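Local coordinates for malonyl CoA-acyl carrier protein transacylase (Burkholderia pseudomallei 1710b, PDB 3EZO), which probably transfers the malonyl group from malonyl-CoA to the holo-acyl carrier protein, releasing free coenzyme A, at residues K10-F15 against E273-V278; G88-I93 against P230-V235; L117-F122 against R219-G224. All blocks are in the same frame, centred on the assembly; numbering follows the deposited sequence. Where two conformers were deposited one is given.

Contacts 1 and 2 belong to one parallel sheet, ordered 233-234, 93-96, 11-15, 277-281, 299-303, and their centres lie 9 Å apart. They meet directly through the backbone of residues 11-13 and 92-93, so that contact 1 joins the first strand to its neighbour on one flank and contact 2 joins the next strand to the short edge strand. Contact 3 pairs two helices beyond that edge, about 28 Å from contact 1 and 23 Å from contact 2, centre to centre. Along the chain the contacts are nested, 3 within 2 within 1; helix 212-223 precedes strand 233-234. Contact 1 joins segments more than 250 residues apart, so the sheet is built from both ends of the chain.

Contact 1: K10-F15 against E273-V278; sequences KFAFVF and EGVTHV
A bend at chi3 (-68°) carries Lys10 NZ round to Glu273 O, while Val275, with CG1 anti to its backbone N (chi1 178°), directs that methyl at the start of the strand formed by 11-15. Lys10 NZ gives a hydrogen bond of 2.7 Å to Glu273 O. This carbonyl lies at the C-terminal end of helix 263-272, and a lysine suits the spot because its positive charge would be attracted to the negative end of the helix; the Glu273 carboxylate, with OE1 4.9 Å from Lys10 NZ, probably adds a weak pull without touching. Gly274 then reverses the chain in a Schellman motif, with a positive phi that glycine, having no CB, adopts easily.

Beyond the turn the two chains run parallel. Ala12 N bonds to His277 O at 2.9 Å and nearly straight (171° at the hydrogen), the donor lying almost on the line of the C=O bond. This one hydrogen bond holds the oxygen, with a bent, weak CA-H contact from Phe11 CA beside it at 3.3 Å.

The methyl of Ala12 is small enough to let Val275 CG1, packing on it from the turn, come within 3.8 Å of its CB. On the same face Val278 CG1 meets Val14 CG1 at 3.9 Å, these two side chains crossing at about a right angle; as branched residues, Val14 and Val278 suit extended strands, and here they fill a buried layer. The other face carries Phe11 and His277, whose CB atoms are 3.8 Å apart before the rings diverge.

Helix 263-272 covers the valine face, with Ile270 touching Ala12, Val275 and Val278, and Trp263 reaching Val14. Strand 93-96 pairs with 11-15 on its other flank, placing this contact in the middle of the parallel sheet.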
loop_
_atom_site.group_PDB
_atom_site.type_symbol
_atom_site.label_atom_id
_atom_site.label_comp_id
_atom_site.label_asym_id
_atom_site.label_seq_id
_atom_site.Cartn_x
_atom_site.Cartn_y
_atom_site.Cartn_z
ATOM N N LYS A 10 -7.394 10.965 -19.611
ATOM C CA LYS A 10 -7.572 9.844 -18.691
ATOM C C LYS A 10 -6.761 10.093 -17.452
ATOM O O LYS A 10 -5.648 10.602 -17.531
ATOM C CB LYS A 10 -7.069 8.551 -19.327
ATOM C CG LYS A 10 -7.801 8.203 -20.582
ATOM C CD LYS A 10 -7.735 6.727 -20.897
ATOM C CE LYS A 10 -6.331 6.260 -21.277
ATOM N NZ LYS A 10 -6.406 4.784 -21.610
ATOM N N PHE A 11 -7.278 9.699 -16.303
ATOM C CA PHE A 11 -6.451 9.717 -15.118
ATOM C C PHE A 11 -6.509 8.413 -14.332
ATOM O O PHE A 11 -7.428 7.629 -14.476
ATOM C CB PHE A 11 -6.761 10.931 -14.226
ATOM C CG PHE A 11 -8.128 10.930 -13.634
ATOM C CD1 PHE A 11 -8.340 10.511 -12.319
ATOM C CD2 PHE A 11 -9.226 11.374 -14.375
ATOM C CE1 PHE A 11 -9.633 10.537 -11.762
ATOM C CE2 PHE A 11 -10.512 11.392 -13.808
ATOM C CZ PHE A 11 -10.701 10.962 -12.510
ATOM N N ALA A 12 -5.467 8.226 -13.528
ATOM C CA ALA A 12 -5.327 7.146 -12.587
ATOM C C ALA A 12 -5.400 7.670 -11.159
ATOM O O ALA A 12 -4.942 8.766 -10.855
ATOM C CB ALA A 12 -3.981 6.453 -12.793
ATOM N N PHE A 13 -5.956 6.840 -10.292
ATOM C CA PHE A 13 -5.837 7.026 -8.869
ATOM C C PHE A 13 -4.916 5.932 -8.310
ATOM O O PHE A 13 -5.106 4.738 -8.607
ATOM C CB PHE A 13 -7.221 6.959 -8.215
ATOM C CG PHE A 13 -7.911 8.308 -8.076
ATOM C CD1 PHE A 13 -7.679 9.342 -8.966
ATOM C CD2 PHE A 13 -8.834 8.518 -7.071
ATOM C CE1 PHE A 13 -8.340 10.586 -8.812
ATOM C CE2 PHE A 13 -9.498 9.759 -6.923
ATOM C CZ PHE A 13 -9.238 10.775 -7.782
ATOM N N VAL A 14 -3.940 6.347 -7.498
ATOM C CA VAL A 14 -3.126 5.412 -6.725
ATOM C C VAL A 14 -3.364 5.625 -5.225
ATOM O O VAL A 14 -3.436 6.769 -4.759
ATOM C CB VAL A 14 -1.613 5.512 -7.124
ATOM C CG1 VAL A 14 -1.455 5.172 -8.618
ATOM C CG2 VAL A 14 -0.986 6.905 -6.821
ATOM N N PHE A 15 -3.494 4.525 -4.477
ATOM C CA PHE A 15 -3.894 4.549 -3.062
ATOM C C PHE A 15 -2.728 4.087 -2.149
ATOM O O PHE A 15 -2.105 3.047 -2.391
ATOM C CB PHE A 15 -5.116 3.678 -2.830
ATOM C CG PHE A 15 -6.338 4.129 -3.582
ATOM C CD1 PHE A 15 -7.249 5.002 -3.003
ATOM C CD2 PHE A 15 -6.576 3.689 -4.862
ATOM C CE1 PHE A 15 -8.367 5.439 -3.708
ATOM C CE2 PHE A 15 -7.711 4.109 -5.573
ATOM C CZ PHE A 15 -8.609 4.955 -4.993
ATOM N N GLU A 273 -0.761 2.795 -20.664
ATOM C CA GLU A 273 -2.155 2.853 -21.088
ATOM C C GLU A 273 -2.545 4.246 -21.588
ATOM O O GLU A 273 -3.708 4.489 -21.901
ATOM C CB GLU A 273 -3.100 2.440 -19.950
ATOM C CG GLU A 273 -2.979 0.970 -19.533
ATOM C CD GLU A 273 -3.404 0.028 -20.625
ATOM O OE1 GLU A 273 -4.424 0.343 -21.277
ATOM O OE2 GLU A 273 -2.736 -1.019 -20.827
ATOM N N GLY A 274 -1.602 5.164 -21.653
ATOM C CA GLY A 274 -1.904 6.514 -22.156
ATOM C C GLY A 274 -2.468 7.445 -21.071
ATOM O O GLY A 274 -2.993 8.507 -21.387
ATOM N N VAL A 275 -2.375 7.027 -19.804
ATOM C CA VAL A 275 -2.637 7.900 -18.681
ATOM C C VAL A 275 -1.431 8.794 -18.420
ATOM O O VAL A 275 -0.310 8.322 -18.254
ATOM C CB VAL A 275 -2.929 7.088 -17.383
ATOM C CG1 VAL A 275 -3.156 8.053 -16.170
ATOM C CG2 VAL A 275 -4.092 6.158 -17.581
ATOM N N THR A 276 -1.655 10.096 -18.389
ATOM C CA THR A 276 -0.621 11.071 -18.093
ATOM C C THR A 276 -0.862 11.738 -16.738
ATOM O O THR A 276 0.054 12.311 -16.166
ATOM C CB THR A 276 -0.603 12.158 -19.183
ATOM O OG1 THR A 276 -1.924 12.714 -19.299
ATOM C CG2 THR A 276 -0.222 11.520 -20.551
ATOM N N HIS A 277 -2.078 11.630 -16.203
ATOM C CA HIS A 277 -2.390 12.174 -14.875
ATOM C C HIS A 277 -2.575 11.092 -13.810
ATOM O O HIS A 277 -3.486 10.258 -13.892
ATOM C CB HIS A 277 -3.651 13.045 -14.953
ATOM C CG HIS A 277 -3.535 14.174 -15.940
ATOM N ND1 HIS A 277 -4.616 14.692 -16.624
ATOM C CD2 HIS A 277 -2.456 14.839 -16.396
ATOM C CE1 HIS A 277 -4.209 15.662 -17.417
ATOM N NE2 HIS A 277 -2.902 15.770 -17.297
ATOM N N VAL A 278 -1.736 11.151 -12.787
ATOM C CA VAL A 278 -1.760 10.185 -11.709
ATOM C C VAL A 278 -1.957 10.911 -10.368
ATOM O O VAL A 278 -1.101 11.696 -9.909
ATOM C CB VAL A 278 -0.507 9.321 -11.738
ATOM C CG1 VAL A 278 -0.516 8.340 -10.606
ATOM C CG2 VAL A 278 -0.372 8.622 -13.180
#

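Contact 2: G88-I93 against P230-V235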
loop_
_atom_site.group_PDB
_atom_site.type_symbol
_atom_site.label_atom_id
_atom_site.label_comp_id
_atom_site.label_asym_id
_atom_site.label_seq_id
_atom_site.Cartn_x
_atom_site.Cartn_y
_atom_site.Cartn_z
ATOM N N GLY A 88 -16.230 14.451 -8.782
ATOM C CA GLY A 88 -15.044 13.995 -9.504
ATOM C C GLY A 88 -15.349 12.752 -10.331
ATOM O O GLY A 88 -16.087 11.910 -9.915
ATOM N N ALA A 89 -14.767 12.647 -11.502
ATOM C CA ALA A 89 -15.010 11.487 -12.395
ATOM C C ALA A 89 -14.324 10.227 -11.865
ATOM O O ALA A 89 -13.429 10.298 -11.065
ATOM C CB ALA A 89 -14.481 11.810 -13.803
ATOM N N GLN A 90 -14.770 9.081 -12.334
ATOM C CA GLN A 90 -14.133 7.820 -12.030
ATOM C C GLN A 90 -12.787 7.781 -12.752
ATOM O O GLN A 90 -12.705 8.178 -13.900
ATOM C CB GLN A 90 -15.049 6.700 -12.490
ATOM C CG GLN A 90 -14.739 5.334 -11.917
ATOM C CD GLN A 90 -15.734 4.290 -12.367
ATOM O OE1 GLN A 90 -15.767 3.943 -13.555
ATOM N NE2 GLN A 90 -16.524 3.746 -11.424
ATOM N N PRO A 91 -11.707 7.381 -12.057
ATOM C CA PRO A 91 -10.470 7.175 -12.781
ATOM C C PRO A 91 -10.596 6.031 -13.781
ATOM O O PRO A 91 -11.517 5.221 -13.698
ATOM C CB PRO A 91 -9.470 6.839 -11.683
ATOM C CG PRO A 91 -10.316 6.278 -10.590
ATOM C CD PRO A 91 -11.581 7.044 -10.639
ATOM N N SER A 92 -9.710 5.996 -14.763
ATOM C CA SER A 92 -9.780 4.936 -15.766
ATOM C C SER A 92 -8.999 3.682 -15.345
ATOM O O SER A 92 -9.196 2.611 -15.904
ATOM C CB SER A 92 -9.302 5.436 -17.119
ATOM O OG SER A 92 -8.093 6.159 -17.008
ATOM N N ILE A 93 -8.101 3.843 -14.380
ATOM C CA ILE A 93 -7.287 2.760 -13.879
ATOM C C ILE A 93 -6.819 3.119 -12.474
ATOM O O ILE A 93 -6.576 4.277 -12.177
ATOM C CB ILE A 93 -6.101 2.428 -14.842
ATOM C CG1 ILE A 93 -5.385 1.126 -14.410
ATOM C CG2 ILE A 93 -5.140 3.576 -14.945
ATOM C CD1 ILE A 93 -4.500 0.486 -15.564
ATOM N N PRO A 230 -14.140 -6.104 -11.234
ATOM C CA PRO A 230 -14.049 -4.656 -11.050
ATOM C C PRO A 230 -14.679 -3.852 -12.188
ATOM O O PRO A 230 -14.682 -4.278 -13.328
ATOM C CB PRO A 230 -12.540 -4.377 -10.925
ATOM C CG PRO A 230 -11.843 -5.617 -11.222
ATOM C CD PRO A 230 -12.818 -6.762 -11.280
ATOM N N LYS A 231 -15.210 -2.685 -11.858
ATOM C CA LYS A 231 -15.739 -1.767 -12.847
ATOM C C LYS A 231 -14.670 -0.796 -13.298
ATOM O O LYS A 231 -14.903 0.018 -14.178
ATOM C CB LYS A 231 -16.932 -1.007 -12.249
ATOM C CG LYS A 231 -16.556 0.034 -11.217
ATOM C CD LYS A 231 -17.770 0.431 -10.287
ATOM C CE LYS A 231 -17.345 1.348 -9.098
ATOM N NZ LYS A 231 -18.458 1.480 -8.098
ATOM N N ILE A 232 -13.503 -0.835 -12.661
ATOM C CA ILE A 232 -12.358 -0.043 -13.084
ATOM C C ILE A 232 -11.174 -0.998 -13.142
ATOM O O ILE A 232 -11.016 -1.822 -12.232
ATOM C CB ILE A 232 -11.968 1.031 -12.052
ATOM C CG1 ILE A 232 -13.133 1.968 -11.727
ATOM C CG2 ILE A 232 -10.783 1.891 -12.573
ATOM C CD1 ILE A 232 -12.740 3.036 -10.679
ATOM N N SER A 233 -10.316 -0.856 -14.155
ATOM C CA SER A 233 -9.120 -1.701 -14.235
ATOM C C SER A 233 -8.248 -1.492 -13.003
ATOM O O SER A 233 -7.948 -0.352 -12.649
ATOM C CB SER A 233 -8.324 -1.352 -15.496
ATOM O OG SER A 233 -9.102 -1.671 -16.631
ATOM N N VAL A 234 -7.864 -2.587 -12.348
ATOM C CA VAL A 234 -6.901 -2.562 -11.255
ATOM C C VAL A 234 -5.625 -3.301 -11.709
ATOM O O VAL A 234 -5.674 -4.440 -12.138
ATOM C CB VAL A 234 -7.482 -3.254 -9.999
ATOM C CG1 VAL A 234 -6.555 -3.187 -8.860
ATOM C CG2 VAL A 234 -8.940 -2.708 -9.640
ATOM N N VAL A 235 -4.476 -2.655 -11.600
ATOM C CA VAL A 235 -3.202 -3.320 -11.843
ATOM C C VAL A 235 -2.597 -3.787 -10.503
ATOM O O VAL A 235 -2.468 -3.013 -9.560
ATOM C CB VAL A 235 -2.263 -2.444 -12.752
ATOM C CG1 VAL A 235 -1.953 -1.053 -12.198
ATOM C CG2 VAL A 235 -0.994 -3.223 -13.086
HETATM O O HOH W 1 -11.195 1.058 -16.364
#
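Ile93 and Ser233 come together on chains running roughly parallel, their touching parts 34° apart in direction, with the two CA atoms 4.8 Å apart. Ile93 CA makes a CA-H contact with Ser233 O at 3.4 Å. Ser92 O and Ser233 N stand 4.0 Å apart, and one water bridges them, donating to Ser92 O (2.6 Å) and accepting from Ser233 N (3.1 Å).

Ile232 carries most of the apolar contact, a branched apolar residue suited to a buried spot against Pro91 and Tyr80 of helix 65-85. Its CD1 methyl abuts the side of the Gln90 chain at CG (3.3 Å), the two side chains coming from opposite directions, and its CG2 lies 3.6 Å from Pro91 O. Gln90 suits this exposed border because its extended chain, with CG anti to the backbone N (chi1 -164°), offers methylenes to the isoleucine while its amide end lies beside the Lys231 chain, NE2 being 3.4 Å from Lys231 CE.

Strand 233-234 is a weakly bonded edge strand of the α/β acyltransferase core. Ser233 and Val235 bond through their backbones to Val94, and this contact adds the water bridge and side-chain packing; strand 93-96 leads into the probable nucleophile elbow bearing Ser98, the predicted active-site serine.

Contact 3: L117-F122 against R219-G224; sequences LPLVRF and REYLAG
Tyr221 lies between Leu119 and Phe122 in an antiparallel helix pair, helix 113-128 against helix 212-223, within the α/β acyltransferase domain. The axes of segments 117-122 and 219-223 run at 170° and approach no closer than 10.9 Å, a wide spacing that suits the large side chains set between them.

The tight part centres on Tyr221. Its ring and that of Phe122 form an offset stack, centroids 4.7 Å apart and planes inclined by 25°, with Tyr221 CD1 coming over one face of Phe122 at 3.5 Å from CG. The two side chains slide past each other in opposite directions. Phe122 CB lies over the tyrosine face in a CH-pi contact, while Tyr221 CB approaches the phenylalanine ring off-centre, 3.7 Å from Phe122 CE2. Both residues hold CG anti to the backbone N (chi1 -171° in Tyr221), a stance that sends each ring out across the gap. Aromatic residues suit this place because long, flat groups can span a wide gap and stack within it.

Deeper in, Leu119 CD1 touches Tyr221 CD2 obliquely at 3.6 Å and meets Leu222 CD2 at the same distance, the leucines crossing at about a right angle. They are buried, as suits their apolar branches: Tyr102 of helix 99-107 covers Leu119, while Leu253 and Val254 of helix 246-256 pack on Leu222.

Towards solvent the pairing loosens. In contrast to the buried leucines, Tyr221, Phe122 and Pro118 are all partly exposed. Helix 113-128 is kinked at Pro118, where a proline fits because its ring nitrogen carries no hydrogen for the turn before. The phenol end of the tyrosine rests beside this kink, Tyr221 OH lying 3.4 Å from the carbonyl carbon C of Pro118.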
loop_
_atom_site.group_PDB
_atom_site.type_symbol
_atom_site.label_atom_id
_atom_site.label_comp_id
_atom_site.label_asym_id
_atom_site.label_seq_id
_atom_site.Cartn_x
_atom_site.Cartn_y
_atom_site.Cartn_z
ATOM N N LEU A 117 -13.044 -3.871 5.499
ATOM C CA LEU A 117 -12.597 -3.430 6.808
ATOM C C LEU A 117 -12.079 -4.609 7.670
ATOM O O LEU A 117 -10.907 -4.611 8.033
ATOM C CB LEU A 117 -13.699 -2.574 7.478
ATOM C CG LEU A 117 -13.814 -1.147 6.933
ATOM C CD1 LEU A 117 -15.243 -0.584 7.114
ATOM C CD2 LEU A 117 -12.747 -0.213 7.537
ATOM N N PRO A 118 -12.917 -5.632 7.956
ATOM C CA PRO A 118 -12.380 -6.767 8.719
ATOM C C PRO A 118 -11.344 -7.588 7.918
ATOM O O PRO A 118 -10.497 -8.256 8.508
ATOM C CB PRO A 118 -13.616 -7.580 9.065
ATOM C CG PRO A 118 -14.661 -7.191 7.959
ATOM C CD PRO A 118 -14.356 -5.766 7.663
ATOM N N LEU A 119 -11.349 -7.473 6.587
ATOM C CA LEU A 119 -10.390 -8.199 5.765
ATOM C C LEU A 119 -8.991 -7.672 6.025
ATOM O O LEU A 119 -8.085 -8.458 6.224
ATOM C CB LEU A 119 -10.754 -8.106 4.271
ATOM C CG LEU A 119 -9.750 -8.546 3.167
ATOM C CD1 LEU A 119 -9.228 -10.001 3.296
ATOM C CD2 LEU A 119 -10.379 -8.323 1.747
ATOM N N VAL A 120 -8.811 -6.349 6.032
ATOM C CA VAL A 120 -7.488 -5.784 6.220
ATOM C C VAL A 120 -7.046 -5.831 7.672
ATOM O O VAL A 120 -5.853 -5.941 7.938
ATOM C CB VAL A 120 -7.313 -4.385 5.609
ATOM C CG1 VAL A 120 -7.763 -4.420 4.159
ATOM C CG2 VAL A 120 -8.079 -3.313 6.436
ATOM N N ARG A 121 -7.990 -5.786 8.609
ATOM C CA ARG A 121 -7.659 -6.079 10.022
ATOM C C ARG A 121 -7.076 -7.484 10.143
ATOM O O ARG A 121 -6.012 -7.705 10.748
ATOM C CB ARG A 121 -8.890 -5.965 10.903
ATOM C CG ARG A 121 -8.618 -6.180 12.369
ATOM C CD ARG A 121 -9.852 -5.818 13.204
ATOM N NE ARG A 121 -10.991 -6.683 12.854
ATOM C CZ ARG A 121 -12.184 -6.669 13.444
ATOM N NH1 ARG A 121 -12.454 -5.839 14.437
ATOM N NH2 ARG A 121 -13.113 -7.499 13.019
ATOM N N PHE A 122 -7.772 -8.437 9.545
ATOM C CA PHE A 122 -7.283 -9.809 9.526
ATOM C C PHE A 122 -5.913 -9.921 8.816
ATOM O O PHE A 122 -4.986 -10.539 9.335
ATOM C CB PHE A 122 -8.281 -10.728 8.864
ATOM C CG PHE A 122 -7.816 -12.155 8.841
ATOM C CD1 PHE A 122 -8.040 -12.986 9.938
ATOM C CD2 PHE A 122 -7.069 -12.652 7.755
ATOM C CE1 PHE A 122 -7.612 -14.312 9.932
ATOM C CE2 PHE A 122 -6.611 -13.961 7.763
ATOM C CZ PHE A 122 -6.877 -14.783 8.854
ATOM N N ARG A 219 -5.732 -16.856 2.233
ATOM C CA ARG A 219 -6.464 -17.699 1.288
ATOM C C ARG A 219 -7.725 -18.266 1.926
ATOM O O ARG A 219 -8.803 -18.239 1.324
ATOM C CB ARG A 219 -5.583 -18.827 0.729
ATOM C CG ARG A 219 -6.268 -19.560 -0.371
ATOM C CD ARG A 219 -5.493 -20.807 -0.826
ATOM N NE ARG A 219 -4.186 -20.464 -1.427
ATOM C CZ ARG A 219 -2.990 -20.587 -0.853
ATOM N NH1 ARG A 219 -2.840 -20.977 0.409
ATOM N NH2 ARG A 219 -1.916 -20.270 -1.544
ATOM N N GLU A 220 -7.593 -18.768 3.153
ATOM C CA GLU A 220 -8.751 -19.272 3.887
ATOM C C GLU A 220 -9.763 -18.164 4.134
ATOM O O GLU A 220 -10.964 -18.337 3.906
ATOM C CB GLU A 220 -8.337 -19.858 5.243
ATOM C CG GLU A 220 -7.484 -21.069 5.121
ATOM C CD GLU A 220 -6.938 -21.566 6.472
ATOM O OE1 GLU A 220 -7.012 -20.828 7.507
ATOM O OE2 GLU A 220 -6.425 -22.723 6.461
ATOM N N TYR A 221 -9.281 -17.010 4.579
ATOM C CA TYR A 221 -10.188 -15.868 4.839
ATOM C C TYR A 221 -10.893 -15.395 3.562
ATOM O O TYR A 221 -12.102 -15.227 3.534
ATOM C CB TYR A 221 -9.439 -14.698 5.507
ATOM C CG TYR A 221 -10.370 -13.600 5.986
ATOM C CD1 TYR A 221 -10.705 -13.465 7.340
ATOM C CD2 TYR A 221 -10.917 -12.696 5.086
ATOM C CE1 TYR A 221 -11.606 -12.439 7.759
ATOM C CE2 TYR A 221 -11.782 -11.680 5.493
ATOM C CZ TYR A 221 -12.119 -11.555 6.822
ATOM O OH TYR A 221 -12.979 -10.518 7.170
ATOM N N LEU A 222 -10.153 -15.196 2.488
ATOM C CA LEU A 222 -10.755 -14.716 1.232
ATOM C C LEU A 222 -11.740 -15.689 0.627
ATOM O O LEU A 222 -12.584 -15.271 -0.135
ATOM C CB LEU A 222 -9.668 -14.341 0.211
ATOM C CG LEU A 222 -8.961 -13.030 0.569
ATOM C CD1 LEU A 222 -7.610 -12.908 -0.058
ATOM C CD2 LEU A 222 -9.864 -11.827 0.207
ATOM N N ALA A 223 -11.652 -16.979 0.972
ATOM C CA ALA A 223 -12.635 -17.965 0.519
ATOM C C ALA A 223 -14.079 -17.555 0.849
ATOM O O ALA A 223 -15.021 -17.878 0.105
ATOM C CB ALA A 223 -12.322 -19.359 1.120
ATOM N N GLY A 224 -14.260 -16.866 1.972
ATOM C CA GLY A 224 -15.570 -16.412 2.371
ATOM C C GLY A 224 -15.909 -14.988 1.989
ATOM O O GLY A 224 -16.945 -14.503 2.413
#